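Local coordinates for protein predicted ATPase of the ABC class (Vibrio vulnificus, PDB 5D6A) that probably binds and hydrolyses ATP as an ATPase of the ABC class, at residues 44-47 / 48-52; 99-102 / 103-107; 515-518 / 519-523. One frame throughout, in Å; residues are numbered along the deposited sequence.

How the contacts relate
The three contacts are local, each between neighbours in sequence, and they sit in series along the chain. Contacts 1 and 2 both belong to the N-terminal region of this ABC-class ATPase: one leads into an edge strand, the other lies inside helix 92-109, with centres 24 Å apart and nearest atoms about 12 Å apart. Contact 3 ends a helix of the C-terminal MRB1590-type region, its centre 31 Å from that of contact 1 and 32 Å from that of contact 2. None touches another. The AMP-PNP pocket is built from residues between 217 and 428, and the residues of all three contacts lie outside that span.

Contact 1: 44-47 / 48-52; sequences QQIK and GQYNF
The turn from a short 3-10 segment into strand 48-51, which pairs antiparallel with strand 56-61 in the N-terminal sheet, is closed by Tyr-50 reaching back to Ile-46. The phenol OH of Tyr-50 donates to the carbonyl O of Ile-46 at 2.5 Å. That oxygen sits at the edge of the ring and in its plane, 3.2 Å from CE2 of Tyr-50, while the hydroxyl comes to the carbonyl at a C=O...O angle of 121° and tilted 34° from the carbonyl plane. The ring gets there because CG of Tyr-50 stands anti to its own carbonyl carbon (chi1 -60°), which lays the side chain back along the turn. The Ile-46 side chain crosses it at about a right angle, and its CG2 branch comes to 4.1 Å from the Tyr-50 OH.

Between the two, the backbone swings through Gly-48, whose backbone angles would press any side chain against the carbonyl O of Lys-47, a conformation open in practice only to glycine. The Lys-47 chain is bent at chi2, chi3 and chi4, with its CG beside the Gly-48 N. On the outer side of the strand, Gln-49 NE2 makes a weak 2.9 Å hydrogen bond to Asn-51 OD1, two residues on. Backbone hydrogen bonds join Gly-48 with Ile-59 and Tyr-50 with Leu-57, while Leu-28 and Lys-31 of helix 23-33 pack on the tyrosine.

Ile-46 and Tyr-50 are both buried, so the phenol takes its hydroxyl into the layer between strand and helix and spends it on a main-chain oxygen. The bond fixes where the ring end lies and ties the turn to the strand it leads into, leaving the ring carbons to pack against helix 23-33.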
ATOM      1  N   GLN A  44     -23.756   4.795 -29.103  1.00 72.39           N
ATOM      2  CA  GLN A  44     -22.634   4.861 -30.045  1.00 72.82           C
ATOM      3  C   GLN A  44     -22.901   5.814 -31.210  1.00 72.69           C
ATOM      4  O   GLN A  44     -21.965   6.349 -31.803  1.00 73.26           O
ATOM      5  CB  GLN A  44     -22.317   3.465 -30.597  1.00 76.17           C
ATOM      6  CG  GLN A  44     -21.671   2.528 -29.590  1.00 76.39           C
ATOM      7  CD  GLN A  44     -20.289   2.991 -29.179  1.00 75.52           C
ATOM      8  OE1 GLN A  44     -19.592   3.659 -29.946  1.00 76.03           O
ATOM      9  NE2 GLN A  44     -19.876   2.628 -27.968  1.00 74.83           N
ATOM     10  N   GLN A  45     -24.177   6.020 -31.529  1.00 72.51           N
ATOM     11  CA  GLN A  45     -24.576   6.904 -32.624  1.00 73.76           C
ATOM     12  C   GLN A  45     -24.386   8.386 -32.285  1.00 71.26           C
ATOM     13  O   GLN A  45     -24.350   9.231 -33.179  1.00 72.24           O
ATOM     14  CB  GLN A  45     -26.034   6.633 -33.010  1.00 76.82           C
ATOM     15  CG  GLN A  45     -26.287   5.213 -33.503  1.00 79.60           C
ATOM     16  CD  GLN A  45     -27.750   4.933 -33.788  1.00 82.76           C
ATOM     17  OE1 GLN A  45     -28.580   5.842 -33.797  1.00 83.73           O
ATOM     18  NE2 GLN A  45     -28.072   3.667 -34.023  1.00 85.38           N
ATOM     19  N   ILE A  46     -24.269   8.693 -30.997  1.00 69.39           N
ATOM     20  CA  ILE A  46     -24.072  10.064 -30.528  1.00 67.59           C
ATOM     21  C   ILE A  46     -22.634  10.520 -30.776  1.00 65.00           C
ATOM     22  O   ILE A  46     -22.366  11.715 -30.901  1.00 62.95           O
ATOM     23  CB  ILE A  46     -24.405  10.180 -29.021  1.00 67.64           C
ATOM     24  CG1 ILE A  46     -25.856   9.760 -28.759  1.00 70.36           C
ATOM     25  CG2 ILE A  46     -24.163  11.589 -28.507  1.00 66.85           C
ATOM     26  CD1 ILE A  46     -26.879  10.542 -29.556  1.00 72.34           C
ATOM     27  N   LYS A  47     -21.721   9.553 -30.846  1.00 64.10           N
ATOM     28  CA  LYS A  47     -20.301   9.809 -31.082  1.00 61.73           C
ATOM     29  C   LYS A  47     -20.092  10.823 -32.206  1.00 61.55           C
ATOM     30  O   LYS A  47     -20.725  10.724 -33.255  1.00 63.66           O
ATOM     31  CB  LYS A  47     -19.612   8.499 -31.479  1.00 63.49           C
ATOM     32  CG  LYS A  47     -18.093   8.573 -31.554  1.00 62.85           C
ATOM     33  CD  LYS A  47     -17.466   8.529 -30.175  1.00 60.58           C
ATOM     34  CE  LYS A  47     -17.439   7.121 -29.596  1.00 60.62           C
ATOM     35  NZ  LYS A  47     -16.467   6.242 -30.303  1.00 61.50           N
ATOM     36  N   GLY A  48     -19.201  11.791 -31.990  1.00 59.08           N
ATOM     37  CA  GLY A  48     -18.900  12.794 -33.012  1.00 59.84           C
ATOM     38  C   GLY A  48     -18.727  14.203 -32.486  1.00 58.49           C
ATOM     39  O   GLY A  48     -18.688  14.430 -31.279  1.00 56.77           O
ATOM     40  N   GLN A  49     -18.615  15.148 -33.415  1.00 60.73           N
ATOM     41  CA  GLN A  49     -18.456  16.563 -33.089  1.00 61.24           C
ATOM     42  C   GLN A  49     -19.760  17.315 -33.329  1.00 62.79           C
ATOM     43  O   GLN A  49     -20.497  17.017 -34.273  1.00 63.83           O
ATOM     44  CB  GLN A  49     -17.348  17.186 -33.946  1.00 63.05           C
ATOM     45  CG  GLN A  49     -17.132  18.678 -33.709  1.00 62.73           C
ATOM     46  CD  GLN A  49     -16.049  19.270 -34.590  1.00 63.83           C
ATOM     47  OE1 GLN A  49     -15.455  18.579 -35.417  1.00 65.39           O
ATOM     48  NE2 GLN A  49     -15.788  20.561 -34.415  1.00 63.62           N
ATOM     49  N   TYR A  50     -20.034  18.293 -32.472  1.00 62.21           N
ATOM     50  CA  TYR A  50     -21.234  19.110 -32.586  1.00 64.81           C
ATOM     51  C   TYR A  50     -20.865  20.566 -32.361  1.00 66.61           C
ATOM     52  O   TYR A  50     -20.438  20.936 -31.271  1.00 65.24           O
ATOM     53  CB  TYR A  50     -22.284  18.667 -31.567  1.00 62.95           C
ATOM     54  CG  TYR A  50     -22.706  17.230 -31.738  1.00 62.71           C
ATOM     55  CD1 TYR A  50     -23.723  16.884 -32.622  1.00 64.75           C
ATOM     56  CD2 TYR A  50     -22.081  16.212 -31.028  1.00 60.63           C
ATOM     57  CE1 TYR A  50     -24.110  15.565 -32.789  1.00 64.93           C
ATOM     58  CE2 TYR A  50     -22.462  14.891 -31.186  1.00 61.17           C
ATOM     59  CZ  TYR A  50     -23.477  14.572 -32.068  1.00 63.09           C
ATOM     60  OH  TYR A  50     -23.862  13.263 -32.232  1.00 64.01           O
ATOM     61  N   ASN A  51     -21.018  21.384 -33.398  1.00 71.68           N
ATOM     62  CA  ASN A  51     -20.692  22.803 -33.304  1.00 73.39           C
ATOM     63  C   ASN A  51     -21.853  23.621 -32.746  1.00 73.85           C
ATOM     64  O   ASN A  51     -22.715  24.080 -33.491  1.00 75.53           O
ATOM     65  CB  ASN A  51     -20.256  23.351 -34.670  1.00 77.08           C
ATOM     66  CG  ASN A  51     -18.941  22.751 -35.155  1.00 77.33           C
ATOM     67  OD1 ASN A  51     -18.262  22.026 -34.424  1.00 75.97           O
ATOM     68  ND2 ASN A  51     -18.572  23.063 -36.391  1.00 79.65           N
ATOM     69  N   PHE A  52     -21.867  23.782 -31.425  1.00 72.77           N
ATOM     70  CA  PHE A  52     -22.887  24.577 -30.743  1.00 74.13           C
ATOM     71  C   PHE A  52     -22.674  26.046 -31.088  1.00 75.43           C
ATOM     72  O   PHE A  52     -21.819  26.385 -31.907  1.00 76.62           O
ATOM     73  CB  PHE A  52     -22.808  24.381 -29.218  1.00 73.23           C
ATOM     74  CG  PHE A  52     -23.365  23.070 -28.729  1.00 72.97           C
ATOM     75  CD1 PHE A  52     -22.778  21.866 -29.086  1.00 73.01           C
ATOM     76  CD2 PHE A  52     -24.445  23.047 -27.856  1.00 73.69           C
ATOM     77  CE1 PHE A  52     -23.285  20.665 -28.620  1.00 72.17           C
ATOM     78  CE2 PHE A  52     -24.951  21.849 -27.384  1.00 73.59           C
ATOM     79  CZ  PHE A  52     -24.370  20.657 -27.766  1.00 72.83           C
TER

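Contact 2: 99-102 / 103-107; sequences RDFI and ARSFA
Arg-104 runs back over Asp-100, one helical turn earlier, on helix 92-109. Its chain is extended from CG to NE, and chi4 of -85° then turns the guanidinium so that the NE edge meets the carboxylate. NE of Arg-104 lies 2.8 Å from OD2 of Asp-100 in a nearly straight salt bridge, with a weaker bond from NH2 to the same oxygen at 3.3 Å. OD2 lies in the guanidinium plane, yet NE comes from above the carboxylate, the two planes standing 78° apart. His-187 of helix 181-199 also bonds OD2 through NE2, and Gly-122 O takes NH1 of Arg-104.

Farther round the helix, Ser-105 grips the carbonyl O of Phe-101 twice, through OG and through N, each at 2.9 Å and from opposite faces of the carbonyl plane. OG also comes obliquely to CE2 of the Phe-101 ring, at 3.3 Å. That ring meets His-187 edge-to-face.

One carboxylate oxygen thus serves both an arginine of its own helix and a histidine of helix 181-199, which would probably stabilise its negative charge, while the buried serine hydroxyl is satisfied by its own helix backbone.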
ATOM      1  N   ARG A  99      -6.017  27.773 -15.305  1.00 39.48           N
ATOM      2  CA  ARG A  99      -6.542  26.496 -15.797  1.00 39.48           C
ATOM      3  C   ARG A  99      -7.082  25.650 -14.643  1.00 39.50           C
ATOM      4  O   ARG A  99      -8.100  24.968 -14.780  1.00 39.14           O
ATOM      5  CB  ARG A  99      -5.446  25.727 -16.529  1.00 38.68           C
ATOM      6  CG  ARG A  99      -4.983  26.362 -17.830  1.00 39.63           C
ATOM      7  CD  ARG A  99      -3.615  25.831 -18.223  1.00 39.87           C
ATOM      8  NE  ARG A  99      -3.595  24.372 -18.282  1.00 39.53           N
ATOM      9  CZ  ARG A  99      -2.491  23.631 -18.331  1.00 38.96           C
ATOM     10  NH1 ARG A  99      -1.289  24.199 -18.309  1.00 39.60           N
ATOM     11  NH2 ARG A  99      -2.591  22.308 -18.381  1.00 38.79           N
ATOM     12  N   ASP A 100      -6.381  25.695 -13.511  1.00 39.38           N
ATOM     13  CA  ASP A 100      -6.787  24.958 -12.321  1.00 38.39           C
ATOM     14  C   ASP A 100      -8.074  25.547 -11.758  1.00 38.00           C
ATOM     15  O   ASP A 100      -9.008  24.821 -11.427  1.00 38.50           O
ATOM     16  CB  ASP A 100      -5.696  25.028 -11.252  1.00 38.29           C
ATOM     17  CG  ASP A 100      -6.058  24.260  -9.994  1.00 38.52           C
ATOM     18  OD1 ASP A 100      -6.266  23.032 -10.080  1.00 39.23           O
ATOM     19  OD2 ASP A 100      -6.104  24.880  -8.910  1.00 38.01           O
ATOM     20  N   PHE A 101      -8.111  26.872 -11.655  1.00 38.08           N
ATOM     21  CA  PHE A 101      -9.271  27.575 -11.120  1.00 38.87           C
ATOM     22  C   PHE A 101     -10.514  27.310 -11.971  1.00 38.83           C
ATOM     23  O   PHE A 101     -11.608  27.128 -11.438  1.00 39.08           O
ATOM     24  CB  PHE A 101      -8.986  29.079 -11.035  1.00 40.23           C
ATOM     25  CG  PHE A 101     -10.069  29.867 -10.347  1.00 42.09           C
ATOM     26  CD1 PHE A 101     -10.040  30.055  -8.972  1.00 42.59           C
ATOM     27  CD2 PHE A 101     -11.114  30.420 -11.070  1.00 42.68           C
ATOM     28  CE1 PHE A 101     -11.031  30.779  -8.335  1.00 43.94           C
ATOM     29  CE2 PHE A 101     -12.107  31.142 -10.439  1.00 44.07           C
ATOM     30  CZ  PHE A 101     -12.067  31.322  -9.070  1.00 44.79           C
ATOM     31  N   ILE A 102     -10.337  27.286 -13.291  1.00 37.85           N
ATOM     32  CA  ILE A 102     -11.440  27.021 -14.222  1.00 37.43           C
ATOM     33  C   ILE A 102     -12.008  25.608 -14.034  1.00 35.99           C
ATOM     34  O   ILE A 102     -13.220  25.407 -14.107  1.00 35.29           O
ATOM     35  CB  ILE A 102     -10.998  27.246 -15.684  1.00 37.82           C
ATOM     36  CG1 ILE A 102     -10.832  28.746 -15.946  1.00 39.06           C
ATOM     37  CG2 ILE A 102     -12.023  26.683 -16.659  1.00 38.91           C
ATOM     38  CD1 ILE A 102     -10.207  29.076 -17.285  1.00 40.09           C
ATOM     39  N   ALA A 103     -11.130  24.639 -13.786  1.00 35.09           N
ATOM     40  CA  ALA A 103     -11.551  23.257 -13.560  1.00 34.48           C
ATOM     41  C   ALA A 103     -12.371  23.147 -12.275  1.00 35.11           C
ATOM     42  O   ALA A 103     -13.388  22.454 -12.236  1.00 35.08           O
ATOM     43  CB  ALA A 103     -10.342  22.341 -13.487  1.00 34.15           C
ATOM     44  N   ARG A 104     -11.922  23.839 -11.228  1.00 35.74           N
ATOM     45  CA  ARG A 104     -12.611  23.829  -9.937  1.00 36.97           C
ATOM     46  C   ARG A 104     -13.941  24.568 -10.014  1.00 38.20           C
ATOM     47  O   ARG A 104     -14.900  24.185  -9.353  1.00 38.96           O
ATOM     48  CB  ARG A 104     -11.733  24.448  -8.851  1.00 37.07           C
ATOM     49  CG  ARG A 104     -10.416  23.726  -8.636  1.00 36.42           C
ATOM     50  CD  ARG A 104      -9.585  24.410  -7.566  1.00 36.99           C
ATOM     51  NE  ARG A 104      -8.235  23.856  -7.501  1.00 37.26           N
ATOM     52  CZ  ARG A 104      -7.887  22.774  -6.808  1.00 38.03           C
ATOM     53  NH1 ARG A 104      -8.783  22.099  -6.094  1.00 39.67           N
ATOM     54  NH2 ARG A 104      -6.625  22.363  -6.828  1.00 38.38           N
ATOM     55  N   SER A 105     -13.984  25.634 -10.812  1.00 39.43           N
ATOM     56  CA  SER A 105     -15.215  26.398 -10.998  1.00 41.44           C
ATOM     57  C   SER A 105     -16.236  25.542 -11.733  1.00 41.62           C
ATOM     58  O   SER A 105     -17.413  25.533 -11.388  1.00 42.69           O
ATOM     59  CB  SER A 105     -14.951  27.680 -11.788  1.00 42.11           C
ATOM     60  OG  SER A 105     -14.117  28.565 -11.067  1.00 43.07           O
ATOM     61  N   PHE A 106     -15.767  24.822 -12.748  1.00 41.05           N
ATOM     62  CA  PHE A 106     -16.619  23.939 -13.534  1.00 41.82           C
ATOM     63  C   PHE A 106     -17.177  22.819 -12.656  1.00 42.78           C
ATOM     64  O   PHE A 106     -18.330  22.419 -12.809  1.00 44.23           O
ATOM     65  CB  PHE A 106     -15.829  23.341 -14.698  1.00 40.21           C
ATOM     66  CG  PHE A 106     -16.640  22.440 -15.583  1.00 41.04           C
ATOM     67  CD1 PHE A 106     -16.756  21.086 -15.300  1.00 41.43           C
ATOM     68  CD2 PHE A 106     -17.283  22.943 -16.701  1.00 42.30           C
ATOM     69  CE1 PHE A 106     -17.502  20.251 -16.116  1.00 42.28           C
ATOM     70  CE2 PHE A 106     -18.031  22.113 -17.522  1.00 43.78           C
ATOM     71  CZ  PHE A 106     -18.141  20.766 -17.230  1.00 42.97           C
ATOM     72  N   ALA A 107     -16.348  22.314 -11.746  1.00 42.42           N
ATOM     73  CA  ALA A 107     -16.768  21.249 -10.837  1.00 43.59           C
ATOM     74  C   ALA A 107     -17.818  21.764  -9.863  1.00 44.63           C
ATOM     75  O   ALA A 107     -18.771  21.059  -9.535  1.00 46.28           O
ATOM     76  CB  ALA A 107     -15.573  20.694 -10.075  1.00 42.45           C
TER

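Contact 3: 515-518 / 519-523; sequences VWYQ and LAQHA
Gln-521 folds back so that its amide nitrogen lies over one face of the Tyr-517 ring. The nitrogen NE2 of Gln-521 stands 3.5 Å above that ring plane, displaced toward the rim, and CE2 and CZ of Tyr-517 are each 3.6 Å from it. Ring and amide planes make an angle of 51°, so the nitrogen overhangs the ring without a flat stack. A bend at chi2 (-63°) curls the glutamine round, and the same NE2 also gives a weak hydrogen bond, 3.3 Å long, to the carbonyl O of Tyr-517.

A second side chain turns in the same direction, from the loop toward the helix end. His-522 presents ND1 to the carbonyl O of Gln-518 at 3.2 Å, a weak bond made near the plane of the imidazole at its edge. The Gln-518 oxygen also takes the backbone N of Gln-521 at 3.1 Å, with that donor well above the carbonyl plane. These bonds come where helix 506-519 gives way to the type I turn from Leu-519 to His-522. The last regular steps of the helix are the bonds from Leu-519 N to Val-515 O and from Ala-520 N to Trp-516 O.

Along the inner side, Leu-519 CG packs loosely on Val-515 CG1 at 4.5 Å, and Leu-469 of helix 468-475 and Leu-536 of helix 529-536 also touch the leucine. Trp-516 meets Phe-490 edge-to-face.

At this C-terminal helix end, Gln-521 NE2 gives Tyr-517 O a weak side-chain donor, while His-522 ND1 adds a weak second bond to Gln-518 O beside the backbone one. Together they help fasten the turn to the last coil of this C-terminal-region helix.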
ATOM      1  N   VAL A 515       3.410   7.943 -21.505  1.00 28.90           N
ATOM      2  CA  VAL A 515       4.756   8.339 -21.911  1.00 29.50           C
ATOM      3  C   VAL A 515       5.442   7.070 -22.390  1.00 30.17           C
ATOM      4  O   VAL A 515       6.124   7.069 -23.411  1.00 31.50           O
ATOM      5  CB  VAL A 515       5.558   8.979 -20.763  1.00 28.63           C
ATOM      6  CG1 VAL A 515       7.032   9.091 -21.128  1.00 28.92           C
ATOM      7  CG2 VAL A 515       4.981  10.343 -20.416  1.00 28.91           C
ATOM      8  N   TRP A 516       5.243   5.989 -21.640  1.00 30.39           N
ATOM      9  CA  TRP A 516       5.781   4.671 -21.989  1.00 31.72           C
ATOM     10  C   TRP A 516       5.294   4.296 -23.383  1.00 33.30           C
ATOM     11  O   TRP A 516       6.064   3.820 -24.215  1.00 34.61           O
ATOM     12  CB  TRP A 516       5.287   3.632 -20.979  1.00 31.48           C
ATOM     13  CG  TRP A 516       5.889   3.746 -19.601  1.00 30.14           C
ATOM     14  CD1 TRP A 516       6.561   4.813 -19.073  1.00 29.51           C
ATOM     15  CD2 TRP A 516       5.740   2.807 -18.536  1.00 29.61           C
ATOM     16  NE1 TRP A 516       6.911   4.558 -17.771  1.00 28.87           N
ATOM     17  CE2 TRP A 516       6.408   3.337 -17.411  1.00 29.08           C
ATOM     18  CE3 TRP A 516       5.132   1.553 -18.430  1.00 30.46           C
ATOM     19  CZ2 TRP A 516       6.484   2.659 -16.198  1.00 29.14           C
ATOM     20  CZ3 TRP A 516       5.207   0.878 -17.224  1.00 30.66           C
ATOM     21  CH2 TRP A 516       5.880   1.434 -16.122  1.00 30.05           C
ATOM     22  N   TYR A 517       4.006   4.534 -23.627  1.00 34.39           N
ATOM     23  CA  TYR A 517       3.384   4.247 -24.918  1.00 35.86           C
ATOM     24  C   TYR A 517       4.134   4.941 -26.050  1.00 37.55           C
ATOM     25  O   TYR A 517       4.265   4.389 -27.138  1.00 40.01           O
ATOM     26  CB  TYR A 517       1.909   4.679 -24.908  1.00 36.00           C
ATOM     27  CG  TYR A 517       1.166   4.411 -26.204  1.00 38.10           C
ATOM     28  CD1 TYR A 517       0.619   3.158 -26.470  1.00 38.84           C
ATOM     29  CD2 TYR A 517       1.000   5.414 -27.157  1.00 39.10           C
ATOM     30  CE1 TYR A 517      -0.062   2.908 -27.650  1.00 41.20           C
ATOM     31  CE2 TYR A 517       0.320   5.175 -28.341  1.00 41.71           C
ATOM     32  CZ  TYR A 517      -0.209   3.920 -28.585  1.00 42.71           C
ATOM     33  OH  TYR A 517      -0.882   3.676 -29.761  1.00 44.26           O
ATOM     34  N   GLN A 518       4.627   6.148 -25.785  1.00 38.06           N
ATOM     35  CA  GLN A 518       5.371   6.910 -26.791  1.00 40.36           C
ATOM     36  C   GLN A 518       6.786   6.375 -26.961  1.00 39.63           C
ATOM     37  O   GLN A 518       7.311   6.353 -28.076  1.00 40.84           O
ATOM     38  CB  GLN A 518       5.401   8.401 -26.445  1.00 41.66           C
ATOM     39  CG  GLN A 518       4.032   9.059 -26.497  1.00 43.84           C
ATOM     40  CD  GLN A 518       4.080  10.542 -26.207  1.00 46.67           C
ATOM     41  OE1 GLN A 518       5.147  11.157 -26.206  1.00 49.11           O
ATOM     42  NE2 GLN A 518       2.914  11.132 -25.970  1.00 48.96           N
ATOM     43  N   LEU A 519       7.401   5.949 -25.860  1.00 37.21           N
ATOM     44  CA  LEU A 519       8.742   5.374 -25.913  1.00 36.92           C
ATOM     45  C   LEU A 519       8.717   4.129 -26.791  1.00 37.71           C
ATOM     46  O   LEU A 519       9.665   3.855 -27.519  1.00 38.42           O
ATOM     47  CB  LEU A 519       9.240   5.008 -24.511  1.00 35.33           C
ATOM     48  CG  LEU A 519       9.437   6.143 -23.498  1.00 34.45           C
ATOM     49  CD1 LEU A 519       9.786   5.571 -22.131  1.00 32.96           C
ATOM     50  CD2 LEU A 519      10.503   7.128 -23.957  1.00 35.20           C
ATOM     51  N   ALA A 520       7.606   3.397 -26.728  1.00 37.77           N
ATOM     52  CA  ALA A 520       7.426   2.169 -27.502  1.00 39.58           C
ATOM     53  C   ALA A 520       7.406   2.379 -29.017  1.00 42.29           C
ATOM     54  O   ALA A 520       7.625   1.433 -29.770  1.00 45.35           O
ATOM     55  CB  ALA A 520       6.147   1.469 -27.068  1.00 39.31           C
ATOM     56  N   GLN A 521       7.150   3.609 -29.458  1.00 42.24           N
ATOM     57  CA  GLN A 521       7.081   3.924 -30.884  1.00 44.52           C
ATOM     58  C   GLN A 521       8.456   4.057 -31.538  1.00 47.12           C
ATOM     59  O   GLN A 521       8.553   4.078 -32.762  1.00 50.03           O
ATOM     60  CB  GLN A 521       6.311   5.233 -31.093  1.00 43.84           C
ATOM     61  CG  GLN A 521       4.931   5.274 -30.449  1.00 42.27           C
ATOM     62  CD  GLN A 521       3.964   4.244 -31.010  1.00 43.14           C
ATOM     63  OE1 GLN A 521       4.026   3.894 -32.182  1.00 44.99           O
ATOM     64  NE2 GLN A 521       3.047   3.777 -30.172  1.00 41.88           N
ATOM     65  N   HIS A 522       9.513   4.139 -30.729  1.00 47.83           N
ATOM     66  CA  HIS A 522      10.873   4.319 -31.249  1.00 51.18           C
ATOM     67  C   HIS A 522      11.559   3.026 -31.682  1.00 54.70           C
ATOM     68  O   HIS A 522      11.348   1.962 -31.095  1.00 56.66           O
ATOM     69  CB  HIS A 522      11.726   5.087 -30.242  1.00 49.81           C
ATOM     70  CG  HIS A 522      11.287   6.506 -30.064  1.00 50.70           C
ATOM     71  ND1 HIS A 522      10.271   6.870 -29.208  1.00 50.13           N
ATOM     72  CD2 HIS A 522      11.711   7.649 -30.653  1.00 53.32           C
ATOM     73  CE1 HIS A 522      10.095   8.177 -29.267  1.00 51.25           C
ATOM     74  NE2 HIS A 522      10.956   8.675 -30.139  1.00 53.97           N
ATOM     75  N   ALA A 523      12.398   3.162 -32.711  1.00 57.49           N
ATOM     76  CA  ALA A 523      13.114   2.052 -33.356  1.00 59.89           C
ATOM     77  C   ALA A 523      13.772   1.009 -32.444  1.00 58.39           C
ATOM     78  O   ALA A 523      13.490  -0.186 -32.580  1.00 60.65           O
ATOM     79  CB  ALA A 523      14.148   2.607 -34.332  1.00 63.33           C
TER